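Local coordinates for protein AdeR (Acinetobacter baumannii, PDB 5X5L) that probably regulates transcription as a two-component response regulator, and binds an intercistronic DNA region through the C-terminal DNA-binding domain that forms this chain, at residues I38-D43 with K47-G52; M88-N91 with Y97-D100; T31-K36 with D70-K75. All blocks are in the same frame, centred on the assembly; numbering follows the deposited sequence.

Interaction 1: residues I38-D43 with K47-G52; sequences ISFMID and KVFTRG. With nucleotides of chain I.
The R51 guanidinium is shared by D70, to which NE forms a salt bridge, and a DNA phosphate, just beyond a buried apolar contact in which F40 and M41 of helix 32-41 close on F49. On the DNA side NH1 gives a weak hydrogen bond to OP1 of DG5 of chain I at 3.3 Å, and OP2 of that phosphate lies over one face of the group. Arginine suits this place because one planar cation can serve a carboxylate and a phosphate together. Toward the interior the chemistry becomes purely apolar. M41 CG sits over one face of the F49 ring, 4.1 Å from its centroid, while K47 CD lies over the opposite face. Farther along the methionine, SD makes an oblique Met-aromatic contact, and the bend at chi3 (-69°) turns CE toward L89. F40, whose CG stands anti to its own N (chi1 -178°), brings CE2 within 3.6 Å of F49 CD2. The two rings are inclined at 55°, neither stacked nor edge-to-face. L54 of helix 51-58 touches all three apolar side chains, and S62 of the second subunit packs on F49. T50 then N-caps helix 51-58. A short strand thus leads from the loop after helix 32-41 into helix 51-58, as in winged helix-turn-helix domains of the OmpR/PhoB type.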
loop_
_atom_site.group_PDB
_atom_site.type_symbol
_atom_site.label_atom_id
_atom_site.label_comp_id
_atom_site.label_asym_id
_atom_site.label_seq_id
_atom_site.Cartn_x
_atom_site.Cartn_y
_atom_site.Cartn_z
ATOM N N ILE C 38 3.649 10.413 -18.783
ATOM C CA ILE C 38 2.254 10.872 -18.726
ATOM C C ILE C 38 1.951 11.732 -17.492
ATOM O O ILE C 38 1.182 12.696 -17.583
ATOM C CB ILE C 38 1.248 9.693 -18.852
ATOM C CG1 ILE C 38 -0.193 10.186 -19.055
ATOM C CG2 ILE C 38 1.288 8.780 -17.638
ATOM C CD1 ILE C 38 -0.395 10.967 -20.338
ATOM N N SER C 39 2.553 11.387 -16.354
ATOM C CA SER C 39 2.367 12.146 -15.113
ATOM C C SER C 39 3.102 13.491 -15.139
ATOM O O SER C 39 2.668 14.447 -14.497
ATOM C CB SER C 39 2.832 11.315 -13.917
ATOM O OG SER C 39 2.430 11.909 -12.698
ATOM N N PHE C 40 4.218 13.553 -15.865
ATOM C CA PHE C 40 5.003 14.783 -16.030
ATOM C C PHE C 40 4.295 15.760 -16.958
ATOM O O PHE C 40 4.155 16.941 -16.634
ATOM C CB PHE C 40 6.403 14.436 -16.567
ATOM C CG PHE C 40 7.334 15.616 -16.741
ATOM C CD1 PHE C 40 7.412 16.634 -15.790
ATOM C CD2 PHE C 40 8.182 15.677 -17.853
ATOM C CE1 PHE C 40 8.258 17.706 -15.983
ATOM C CE2 PHE C 40 9.052 16.740 -18.021
ATOM C CZ PHE C 40 9.092 17.756 -17.074
ATOM N N MET C 41 3.845 15.256 -18.107
ATOM C CA MET C 41 3.241 16.099 -19.151
ATOM C C MET C 41 1.821 16.575 -18.842
ATOM O O MET C 41 1.420 17.629 -19.327
ATOM C CB MET C 41 3.270 15.379 -20.501
ATOM C CG MET C 41 4.695 15.135 -21.001
ATOM S SD MET C 41 4.828 14.811 -22.767
ATOM C CE MET C 41 4.039 13.229 -22.745
ATOM N N ILE C 42 1.071 15.822 -18.034
ATOM C CA ILE C 42 -0.292 16.220 -17.655
ATOM C C ILE C 42 -0.348 17.472 -16.756
ATOM O O ILE C 42 -1.395 18.109 -16.653
ATOM C CB ILE C 42 -1.064 15.035 -17.012
ATOM C CG1 ILE C 42 -2.579 15.239 -17.059
ATOM C CG2 ILE C 42 -0.624 14.804 -15.587
ATOM C CD1 ILE C 42 -3.360 13.942 -16.918
ATOM N N ASP C 43 0.766 17.813 -16.113
ATOM C CA ASP C 43 0.877 19.055 -15.325
ATOM C C ASP C 43 0.694 20.285 -16.199
ATOM O O ASP C 43 -0.031 21.206 -15.824
ATOM C CB ASP C 43 2.245 19.154 -14.638
ATOM C CG ASP C 43 2.469 18.061 -13.605
ATOM O OD1 ASP C 43 1.538 17.759 -12.810
ATOM O OD2 ASP C 43 3.592 17.512 -13.582
ATOM N N LYS C 47 1.900 22.392 -23.017
ATOM C CA LYS C 47 3.317 22.718 -23.162
ATOM C C LYS C 47 4.039 21.719 -24.054
ATOM O O LYS C 47 3.777 20.517 -23.993
ATOM C CB LYS C 47 3.999 22.748 -21.797
ATOM C CG LYS C 47 5.454 23.177 -21.844
ATOM C CD LYS C 47 6.122 23.001 -20.488
ATOM C CE LYS C 47 7.625 23.190 -20.586
ATOM N NZ LYS C 47 8.335 21.995 -21.051
ATOM N N VAL C 48 4.954 22.236 -24.866
ATOM C CA VAL C 48 5.886 21.409 -25.631
ATOM C C VAL C 48 7.073 21.098 -24.731
ATOM O O VAL C 48 7.809 22.009 -24.344
ATOM C CB VAL C 48 6.399 22.132 -26.901
ATOM C CG1 VAL C 48 7.401 21.255 -27.650
ATOM C CG2 VAL C 48 5.240 22.530 -27.794
ATOM N N PHE C 49 7.244 19.823 -24.398
ATOM C CA PHE C 49 8.419 19.360 -23.657
ATOM C C PHE C 49 9.466 18.918 -24.650
ATOM O O PHE C 49 9.141 18.232 -25.612
ATOM C CB PHE C 49 8.050 18.193 -22.742
ATOM C CG PHE C 49 7.104 18.580 -21.647
ATOM C CD1 PHE C 49 5.732 18.632 -21.866
ATOM C CD2 PHE C 49 7.590 18.934 -20.404
ATOM C CE1 PHE C 49 4.863 19.001 -20.865
ATOM C CE2 PHE C 49 6.724 19.311 -19.385
ATOM C CZ PHE C 49 5.351 19.338 -19.617
ATOM N N THR C 50 10.715 19.309 -24.432
ATOM C CA THR C 50 11.812 18.847 -25.282
ATOM C C THR C 50 12.177 17.412 -24.887
ATOM O O THR C 50 11.749 16.897 -23.854
ATOM C CB THR C 50 13.073 19.735 -25.156
ATOM O OG1 THR C 50 13.522 19.775 -23.792
ATOM C CG2 THR C 50 12.784 21.152 -25.564
ATOM N N ARG C 51 12.964 16.771 -25.735
ATOM C CA ARG C 51 13.449 15.421 -25.468
ATOM C C ARG C 51 14.380 15.423 -24.261
ATOM O O ARG C 51 14.348 14.493 -23.463
ATOM C CB ARG C 51 14.143 14.832 -26.699
ATOM C CG ARG C 51 13.184 14.588 -27.848
ATOM C CD ARG C 51 13.885 14.243 -29.143
ATOM N NE ARG C 51 12.980 13.679 -30.127
ATOM C CZ ARG C 51 12.167 14.367 -30.929
ATOM N NH1 ARG C 51 12.118 15.691 -30.891
ATOM N NH2 ARG C 51 11.383 13.709 -31.783
ATOM N N GLY C 52 15.188 16.471 -24.132
ATOM C CA GLY C 52 16.064 16.656 -22.978
ATOM C C GLY C 52 15.322 16.737 -21.655
ATOM O O GLY C 52 15.783 16.181 -20.648
ATOM P P DG I 5 11.875 15.408 -35.002
ATOM O OP1 DG I 5 11.151 16.261 -34.030
ATOM O OP2 DG I 5 13.234 14.907 -34.670
ATOM O "O5'" DG I 5 10.885 14.214 -35.350
ATOM C "C5'" DG I 5 9.568 14.496 -35.858
ATOM C "C4'" DG I 5 8.706 13.254 -35.877
ATOM O "O4'" DG I 5 9.211 12.349 -36.884
ATOM C "C3'" DG I 5 8.632 12.440 -34.580
ATOM O "O3'" DG I 5 7.275 12.008 -34.415
ATOM C "C2'" DG I 5 9.637 11.324 -34.816
ATOM C "C1'" DG I 5 9.500 11.084 -36.306
ATOM N N9 DG I 5 10.684 10.555 -36.977
ATOM C C8 DG I 5 11.968 11.050 -36.951
ATOM N N7 DG I 5 12.801 10.358 -37.683
ATOM C C5 DG I 5 12.014 9.363 -38.246
ATOM C C6 DG I 5 12.357 8.318 -39.144
ATOM O O6 DG I 5 13.463 8.049 -39.633
ATOM N N1 DG I 5 11.250 7.531 -39.457
ATOM C C2 DG I 5 9.976 7.732 -38.974
ATOM N N2 DG I 5 9.037 6.870 -39.395
ATOM N N3 DG I 5 9.644 8.706 -38.143
ATOM C C4 DG I 5 10.704 9.479 -37.826
#

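Interaction 2: residues M88-N91 with Y97-D100; sequences MLIN and YRLD. With nucleotides of chain I.
M88 and D100 lie side by side at the buried end of this contact, far from the hairpin turn, M88 SD being 3.5 Å from D100 OD1 and 3.8 Å from L99 CD2. The unbranched, flexible thioether bends at chi2 (-77°) to lie alongside D100, whose OD2 is held by Y5 OH. Next to it L89, in a left-handed backbone conformation (phi 54°, psi 47°), touches L76 and L80 of helix 66-81, while its CD2 keeps a loose contact with L99 CD2 at 4.3 Å. Beyond this buried end the chains pair as antiparallel strands, R98 N donating to I90 O at 2.9 Å. I90 and R98 form the hydrogen-bonded pair, N91 and Y97 the non-hydrogen-bonded one. This is the C-terminal beta hairpin that forms the wing of the winged-helix domain. Its I90 and R98 face is looser and partly exposed: I90 CB only approaches R98 CG at 4.2 Å, which suits a branched aliphatic beside a long, solvent-compatible arginine. On the other face Y97 CD2 packs 3.7 Å from N91 CA, and both residues reach the DNA backbone. N91 ND2 gives a weak hydrogen bond to OP1 of DG5 of chain I at 3.3 Å, while the phosphate of DT6 of chain I lies at the edge of the Y97 ring.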
loop_
_atom_site.group_PDB
_atom_site.type_symbol
_atom_site.label_atom_id
_atom_site.label_comp_id
_atom_site.label_asym_id
_atom_site.label_seq_id
_atom_site.Cartn_x
_atom_site.Cartn_y
_atom_site.Cartn_z
ATOM N N MET C 88 -3.732 12.360 -28.617
ATOM C CA MET C 88 -2.781 12.721 -27.573
ATOM C C MET C 88 -1.351 12.533 -28.072
ATOM O O MET C 88 -1.118 11.912 -29.078
ATOM C CB MET C 88 -3.009 11.852 -26.327
ATOM C CG MET C 88 -4.316 12.066 -25.618
ATOM S SD MET C 88 -4.515 13.505 -24.574
ATOM C CE MET C 88 -6.179 13.183 -24.021
ATOM N N LEU C 89 -0.363 12.985 -27.313
ATOM C CA LEU C 89 1.069 12.803 -27.632
ATOM C C LEU C 89 1.540 13.279 -29.009
ATOM O O LEU C 89 2.269 12.573 -29.710
ATOM C CB LEU C 89 1.533 11.363 -27.339
ATOM C CG LEU C 89 1.556 11.026 -25.833
ATOM C CD1 LEU C 89 1.843 9.558 -25.615
ATOM C CD2 LEU C 89 2.631 11.802 -25.113
ATOM N N ILE C 90 1.133 14.484 -29.386
ATOM C CA ILE C 90 1.535 15.093 -30.667
ATOM C C ILE C 90 2.995 15.527 -30.639
ATOM O O ILE C 90 3.429 16.217 -29.730
ATOM C CB ILE C 90 0.620 16.286 -31.042
ATOM C CG1 ILE C 90 -0.734 15.725 -31.515
ATOM C CG2 ILE C 90 1.172 17.088 -32.185
ATOM C CD1 ILE C 90 -1.694 15.432 -30.439
ATOM N N ASN C 91 3.712 15.144 -31.677
ATOM C CA ASN C 91 5.092 15.575 -31.884
ATOM C C ASN C 91 5.059 17.007 -32.427
ATOM O O ASN C 91 4.201 17.336 -33.241
ATOM C CB ASN C 91 5.827 14.624 -32.840
ATOM C CG ASN C 91 6.916 15.320 -33.643
ATOM O OD1 ASN C 91 6.678 15.731 -34.770
ATOM N ND2 ASN C 91 8.030 15.671 -32.991
ATOM N N TYR C 97 7.607 17.116 -27.840
ATOM C CA TYR C 97 6.268 16.546 -27.733
ATOM C C TYR C 97 5.344 17.329 -26.828
ATOM O O TYR C 97 5.783 18.046 -25.919
ATOM C CB TYR C 97 6.316 15.113 -27.214
ATOM C CG TYR C 97 7.089 14.174 -28.092
ATOM C CD1 TYR C 97 8.442 13.997 -27.898
ATOM C CD2 TYR C 97 6.464 13.481 -29.138
ATOM C CE1 TYR C 97 9.178 13.142 -28.699
ATOM C CE2 TYR C 97 7.171 12.625 -29.944
ATOM C CZ TYR C 97 8.554 12.444 -29.712
ATOM O OH TYR C 97 9.278 11.575 -30.478
ATOM N N ARG C 98 4.052 17.134 -27.073
ATOM C CA ARG C 98 2.983 17.897 -26.433
ATOM C C ARG C 98 1.837 16.941 -26.202
ATOM O O ARG C 98 1.579 16.034 -27.007
ATOM C CB ARG C 98 2.568 19.076 -27.371
ATOM C CG ARG C 98 1.189 19.176 -27.994
ATOM C CD ARG C 98 1.299 20.223 -29.108
ATOM N NE ARG C 98 1.571 21.497 -28.482
ATOM C CZ ARG C 98 1.980 22.627 -29.040
ATOM N NH1 ARG C 98 2.139 22.730 -30.351
ATOM N NH2 ARG C 98 2.230 23.695 -28.268
ATOM N N LEU C 99 1.078 17.118 -25.137
ATOM C CA LEU C 99 -0.223 16.381 -24.973
ATOM C C LEU C 99 -1.205 17.096 -25.904
ATOM O O LEU C 99 -0.967 18.267 -26.230
ATOM C CB LEU C 99 -0.704 16.355 -23.522
ATOM C CG LEU C 99 -0.797 15.065 -22.667
ATOM C CD1 LEU C 99 -1.990 15.203 -21.755
ATOM C CD2 LEU C 99 -0.852 13.785 -23.488
ATOM N N ASP C 100 -2.354 16.520 -26.198
ATOM C CA ASP C 100 -3.315 17.093 -27.155
ATOM C C ASP C 100 -3.232 18.609 -27.398
ATOM O O ASP C 100 -3.099 19.319 -26.452
ATOM C CB ASP C 100 -4.813 16.678 -26.825
ATOM C CG ASP C 100 -5.294 17.115 -25.435
ATOM O OD1 ASP C 100 -4.417 16.998 -24.584
ATOM O OD2 ASP C 100 -6.375 17.761 -25.254
ATOM P P DG I 5 11.875 15.408 -35.002
ATOM O OP1 DG I 5 11.151 16.261 -34.030
ATOM O OP2 DG I 5 13.234 14.907 -34.670
ATOM O "O5'" DG I 5 10.885 14.214 -35.350
ATOM C "C5'" DG I 5 9.568 14.496 -35.858
ATOM C "C4'" DG I 5 8.706 13.254 -35.877
ATOM O "O4'" DG I 5 9.211 12.349 -36.884
ATOM C "C3'" DG I 5 8.632 12.440 -34.580
ATOM O "O3'" DG I 5 7.275 12.008 -34.415
ATOM C "C2'" DG I 5 9.637 11.324 -34.816
ATOM C "C1'" DG I 5 9.500 11.084 -36.306
ATOM N N9 DG I 5 10.684 10.555 -36.977
ATOM C C8 DG I 5 11.968 11.050 -36.951
ATOM N N7 DG I 5 12.801 10.358 -37.683
ATOM C C5 DG I 5 12.014 9.363 -38.246
ATOM C C6 DG I 5 12.357 8.318 -39.144
ATOM O O6 DG I 5 13.463 8.049 -39.633
ATOM N N1 DG I 5 11.250 7.531 -39.457
ATOM C C2 DG I 5 9.976 7.732 -38.974
ATOM N N2 DG I 5 9.037 6.870 -39.395
ATOM N N3 DG I 5 9.644 8.706 -38.143
ATOM C C4 DG I 5 10.704 9.479 -37.826
ATOM P P DT I 6 6.872 10.920 -33.317
ATOM O OP1 DT I 6 5.504 11.220 -32.834
ATOM O OP2 DT I 6 7.977 10.807 -32.345
ATOM O "O5'" DT I 6 6.788 9.581 -34.169
ATOM C "C5'" DT I 6 5.774 9.419 -35.169
ATOM C "C4'" DT I 6 5.690 7.974 -35.594
ATOM O "O4'" DT I 6 6.934 7.569 -36.208
ATOM C "C3'" DT I 6 5.432 6.994 -34.458
ATOM O "O3'" DT I 6 4.331 6.166 -34.846
ATOM C "C2'" DT I 6 6.756 6.265 -34.294
ATOM C "C1'" DT I 6 7.371 6.332 -35.675
ATOM N N1 DT I 6 8.857 6.306 -35.776
ATOM C C2 DT I 6 9.457 5.353 -36.577
ATOM O O2 DT I 6 8.838 4.473 -37.152
ATOM N N3 DT I 6 10.823 5.455 -36.661
ATOM C C4 DT I 6 11.629 6.399 -36.061
ATOM O O4 DT I 6 12.844 6.361 -36.232
ATOM C C5 DT I 6 10.937 7.377 -35.250
ATOM C C7 DT I 6 11.737 8.431 -34.550
ATOM C C6 DT I 6 9.602 7.289 -35.158
#

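Interaction 3: residues T31-K36 with D70-K75; sequences TLTEYK and DSHVSK. With nucleotides of chain J; nucleotides of chain I.
T31, at the N-cap of helix 32-41, begins a segment whose side chains meet H72 and K75 of helix 66-81 beside the DNA. Its OG1 accepts from E34 N at 3.0 Å and hydrogen-bonds to OP2 of DT15 of chain J at 3.1 Å. E34 OE1 in return takes the T31 N-H, met from above the carboxylate plane, which completes a capping box. L32 packs on V95 of the third subunit. T33 then divides its two branches between DNA and protein. Its N donates to OP1 of DT15 at 2.8 Å and OG1 lies against the same phosphate, while CG2, set opposite N about the CA-CB bond (chi1 of OG1 -57°), makes a CH-pi contact with the H72 imidazole, 3.5 Å from its centroid and 18° off the normal. The threonine methyl thus covers one face of the ring while H72 NE2 hydrogen-bonds to OP2 of DC16 of chain J at 2.7 Å. The helix axes are nearly perpendicular (-85°), as the first helix of a winged helix-turn-helix domain crosses the recognition helix. Helix 66-81 enters the major groove: K75 NZ bonds a guanine O6, and S74 OG hydrogen-bonds to OP2 of DG7 of chain I at 2.8 Å. E34 follows, its extended chain carrying OE2 across to K75 CB at 3.4 Å while OE1 also forms a salt bridge with K79. Glutamate here serves both the cap and the neighbouring helix. Y35 stacks with H15.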
loop_
_atom_site.group_PDB
_atom_site.type_symbol
_atom_site.label_atom_id
_atom_site.label_comp_id
_atom_site.label_asym_id
_atom_site.label_seq_id
_atom_site.Cartn_x
_atom_site.Cartn_y
_atom_site.Cartn_z
ATOM N N THR C 31 4.569 1.120 -18.022
ATOM C CA THR C 31 5.884 0.896 -17.463
ATOM C C THR C 31 6.176 2.103 -16.552
ATOM O O THR C 31 5.452 3.097 -16.597
ATOM C CB THR C 31 6.958 0.814 -18.577
ATOM O OG1 THR C 31 7.239 2.120 -19.059
ATOM C CG2 THR C 31 6.586 -0.138 -19.719
ATOM N N LEU C 32 7.223 2.019 -15.734
ATOM C CA LEU C 32 7.614 3.133 -14.863
ATOM C C LEU C 32 7.980 4.380 -15.661
ATOM O O LEU C 32 7.505 5.467 -15.342
ATOM C CB LEU C 32 8.779 2.747 -13.949
ATOM C CG LEU C 32 9.200 3.800 -12.912
ATOM C CD1 LEU C 32 8.084 4.071 -11.914
ATOM C CD2 LEU C 32 10.439 3.344 -12.163
ATOM N N THR C 33 8.825 4.225 -16.682
ATOM C CA THR C 33 9.157 5.333 -17.584
ATOM C C THR C 33 7.900 5.954 -18.187
ATOM O O THR C 33 7.715 7.162 -18.133
ATOM C CB THR C 33 10.095 4.882 -18.722
ATOM O OG1 THR C 33 11.269 4.328 -18.133
ATOM C CG2 THR C 33 10.472 6.066 -19.604
ATOM N N GLU C 34 7.042 5.101 -18.742
ATOM C CA GLU C 34 5.763 5.518 -19.339
ATOM C C GLU C 34 4.861 6.262 -18.341
ATOM O O GLU C 34 4.233 7.255 -18.694
ATOM C CB GLU C 34 5.033 4.314 -19.937
ATOM C CG GLU C 34 5.688 3.750 -21.197
ATOM C CD GLU C 34 5.223 2.341 -21.584
ATOM O OE1 GLU C 34 4.288 1.792 -20.956
ATOM O OE2 GLU C 34 5.804 1.771 -22.534
ATOM N N TYR C 35 4.803 5.784 -17.102
ATOM C CA TYR C 35 4.042 6.463 -16.043
ATOM C C TYR C 35 4.593 7.867 -15.779
ATOM O O TYR C 35 3.833 8.816 -15.629
ATOM C CB TYR C 35 4.069 5.654 -14.734
ATOM C CG TYR C 35 3.367 6.349 -13.593
ATOM C CD1 TYR C 35 1.995 6.177 -13.403
ATOM C CD2 TYR C 35 4.055 7.178 -12.716
ATOM C CE1 TYR C 35 1.327 6.806 -12.353
ATOM C CE2 TYR C 35 3.396 7.814 -11.673
ATOM C CZ TYR C 35 2.032 7.621 -11.496
ATOM O OH TYR C 35 1.382 8.252 -10.454
ATOM N N LYS C 36 5.913 7.979 -15.697
ATOM C CA LYS C 36 6.568 9.266 -15.439
ATOM C C LYS C 36 6.288 10.277 -16.553
ATOM O O LYS C 36 6.003 11.431 -16.274
ATOM C CB LYS C 36 8.082 9.098 -15.254
ATOM C CG LYS C 36 8.476 8.442 -13.944
ATOM C CD LYS C 36 9.966 8.566 -13.657
ATOM C CE LYS C 36 10.273 7.595 -12.510
ATOM N NZ LYS C 36 11.661 7.680 -11.988
ATOM N N ASP C 70 11.845 9.125 -27.906
ATOM C CA ASP C 70 10.802 8.940 -28.916
ATOM C C ASP C 70 10.141 7.570 -28.764
ATOM O O ASP C 70 8.910 7.468 -28.803
ATOM C CB ASP C 70 11.329 9.081 -30.362
ATOM C CG ASP C 70 12.023 10.401 -30.641
ATOM O OD1 ASP C 70 12.233 11.197 -29.696
ATOM O OD2 ASP C 70 12.351 10.647 -31.824
ATOM N N SER C 71 10.958 6.539 -28.548
ATOM C CA SER C 71 10.436 5.178 -28.431
ATOM C C SER C 71 9.575 4.995 -27.181
ATOM O O SER C 71 8.549 4.314 -27.245
ATOM C CB SER C 71 11.569 4.147 -28.445
ATOM O OG SER C 71 11.106 2.888 -28.884
ATOM N N HIS C 72 9.965 5.606 -26.058
ATOM C CA HIS C 72 9.125 5.554 -24.857
ATOM C C HIS C 72 7.779 6.222 -25.087
ATOM O O HIS C 72 6.753 5.730 -24.621
ATOM C CB HIS C 72 9.792 6.171 -23.625
ATOM C CG HIS C 72 10.882 5.331 -23.035
ATOM N ND1 HIS C 72 10.631 4.187 -22.300
ATOM C CD2 HIS C 72 12.221 5.491 -23.034
ATOM C CE1 HIS C 72 11.775 3.667 -21.901
ATOM N NE2 HIS C 72 12.756 4.440 -22.333
ATOM N N VAL C 73 7.799 7.345 -25.809
ATOM C CA VAL C 73 6.584 8.104 -26.115
ATOM C C VAL C 73 5.709 7.302 -27.063
ATOM O O VAL C 73 4.498 7.253 -26.871
ATOM C CB VAL C 73 6.916 9.500 -26.700
ATOM C CG1 VAL C 73 5.670 10.225 -27.190
ATOM C CG2 VAL C 73 7.634 10.359 -25.654
ATOM N N SER C 74 6.324 6.667 -28.064
ATOM C CA SER C 74 5.614 5.792 -29.006
ATOM C C SER C 74 4.860 4.679 -28.293
ATOM O O SER C 74 3.661 4.484 -28.523
ATOM C CB SER C 74 6.587 5.166 -30.002
ATOM O OG SER C 74 5.899 4.299 -30.885
ATOM N N LYS C 75 5.578 3.962 -27.420
ATOM C CA LYS C 75 5.000 2.843 -26.676
ATOM C C LYS C 75 3.856 3.284 -25.777
ATOM O O LYS C 75 2.840 2.579 -25.683
ATOM C CB LYS C 75 6.072 2.106 -25.867
ATOM C CG LYS C 75 7.031 1.334 -26.734
ATOM C CD LYS C 75 8.196 0.769 -25.934
ATOM C CE LYS C 75 9.065 -0.110 -26.795
ATOM N NZ LYS C 75 10.161 0.588 -27.547
ATOM P P DT J 15 10.813 1.188 -18.588
ATOM O OP1 DT J 15 10.262 2.022 -17.495
ATOM O OP2 DT J 15 10.033 1.015 -19.839
ATOM O "O5'" DT J 15 12.266 1.743 -18.930
ATOM C "C5'" DT J 15 13.391 1.436 -18.090
ATOM C "C4'" DT J 15 14.586 1.140 -18.962
ATOM O "O4'" DT J 15 14.397 -0.112 -19.656
ATOM C "C3'" DT J 15 14.814 2.193 -20.047
ATOM O "O3'" DT J 15 16.084 2.812 -19.864
ATOM C "C2'" DT J 15 14.747 1.418 -21.350
ATOM C "C1'" DT J 15 15.018 -0.006 -20.919
ATOM N N1 DT J 15 14.466 -1.072 -21.789
ATOM C C2 DT J 15 15.328 -1.980 -22.366
ATOM O O2 DT J 15 16.538 -1.931 -22.229
ATOM N N3 DT J 15 14.715 -2.951 -23.122
ATOM C C4 DT J 15 13.360 -3.099 -23.352
ATOM O O4 DT J 15 12.956 -4.022 -24.053
ATOM C C5 DT J 15 12.514 -2.117 -22.708
ATOM C C7 DT J 15 11.032 -2.192 -22.905
ATOM C C6 DT J 15 13.101 -1.168 -21.968
ATOM P P DG I 7 3.624 5.184 -33.795
ATOM O OP1 DG I 7 2.194 5.061 -34.175
ATOM O OP2 DG I 7 3.991 5.614 -32.416
ATOM O "O5'" DG I 7 4.346 3.791 -34.061
ATOM C "C5'" DG I 7 4.502 3.247 -35.383
ATOM C "C4'" DG I 7 5.359 2.001 -35.340
ATOM O "O4'" DG I 7 6.757 2.368 -35.418
ATOM C "C3'" DG I 7 5.215 1.160 -34.069
ATOM O "O3'" DG I 7 5.216 -0.237 -34.367
ATOM C "C2'" DG I 7 6.456 1.501 -33.268
ATOM C "C1'" DG I 7 7.475 1.739 -34.365
ATOM N N9 DG I 7 8.610 2.594 -34.016
ATOM C C8 DG I 7 8.613 3.711 -33.215
ATOM N N7 DG I 7 9.791 4.269 -33.117
ATOM C C5 DG I 7 10.617 3.461 -33.883
ATOM C C6 DG I 7 12.006 3.557 -34.145
ATOM O O6 DG I 7 12.805 4.413 -33.749
ATOM N N1 DG I 7 12.443 2.527 -34.972
ATOM C C2 DG I 7 11.644 1.537 -35.490
ATOM N N2 DG I 7 12.250 0.642 -36.284
ATOM N N3 DG I 7 10.345 1.437 -35.254
ATOM C C4 DG I 7 9.902 2.423 -34.446
ATOM P P DC J 16 16.385 4.200 -20.554
ATOM O OP1 DC J 16 17.278 4.979 -19.658
ATOM O OP2 DC J 16 15.096 4.775 -21.002
ATOM O "O5'" DC J 16 17.208 3.776 -21.841
ATOM C "C5'" DC J 16 18.473 3.117 -21.710
ATOM C "C4'" DC J 16 18.766 2.366 -22.985
ATOM O "O4'" DC J 16 17.682 1.460 -23.255
ATOM C "C3'" DC J 16 18.865 3.264 -24.215
ATOM O "O3'" DC J 16 20.240 3.519 -24.508
ATOM C "C2'" DC J 16 18.108 2.506 -25.299
ATOM C "C1'" DC J 16 17.655 1.214 -24.644
ATOM N N1 DC J 16 16.299 0.746 -24.989
ATOM C C2 DC J 16 16.155 -0.475 -25.653
ATOM O O2 DC J 16 17.173 -1.100 -25.984
ATOM N N3 DC J 16 14.914 -0.932 -25.937
ATOM C C4 DC J 16 13.843 -0.219 -25.578
ATOM N N4 DC J 16 12.637 -0.703 -25.885
ATOM C C5 DC J 16 13.961 1.024 -24.894
ATOM C C6 DC J 16 15.195 1.462 -24.616
#

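All three contacts are buried, but their chemistry differs with their place in the fold. Interaction 1 is apolar where helix and strand meet, and its R51 reaches a phosphate; interaction 2 combines backbone pairing in the wing with a hydrophobic end and a partly exposed face; interaction 3 sets a methyl on an imidazole beside the DNA and makes the most bonds to it, with phosphates of both strands around it. Interactions 1 and 3 share helix 32-41, using its C-terminal and N-terminal parts respectively. Interactions 1 and 2 meet in one sheet, where strand 48-50 runs beside strand 96-98, and M41 packs on L89. Y97 of interaction 2 meets D70 and V73 of interaction 3, and R51 of interaction 1 bridges to the same D70.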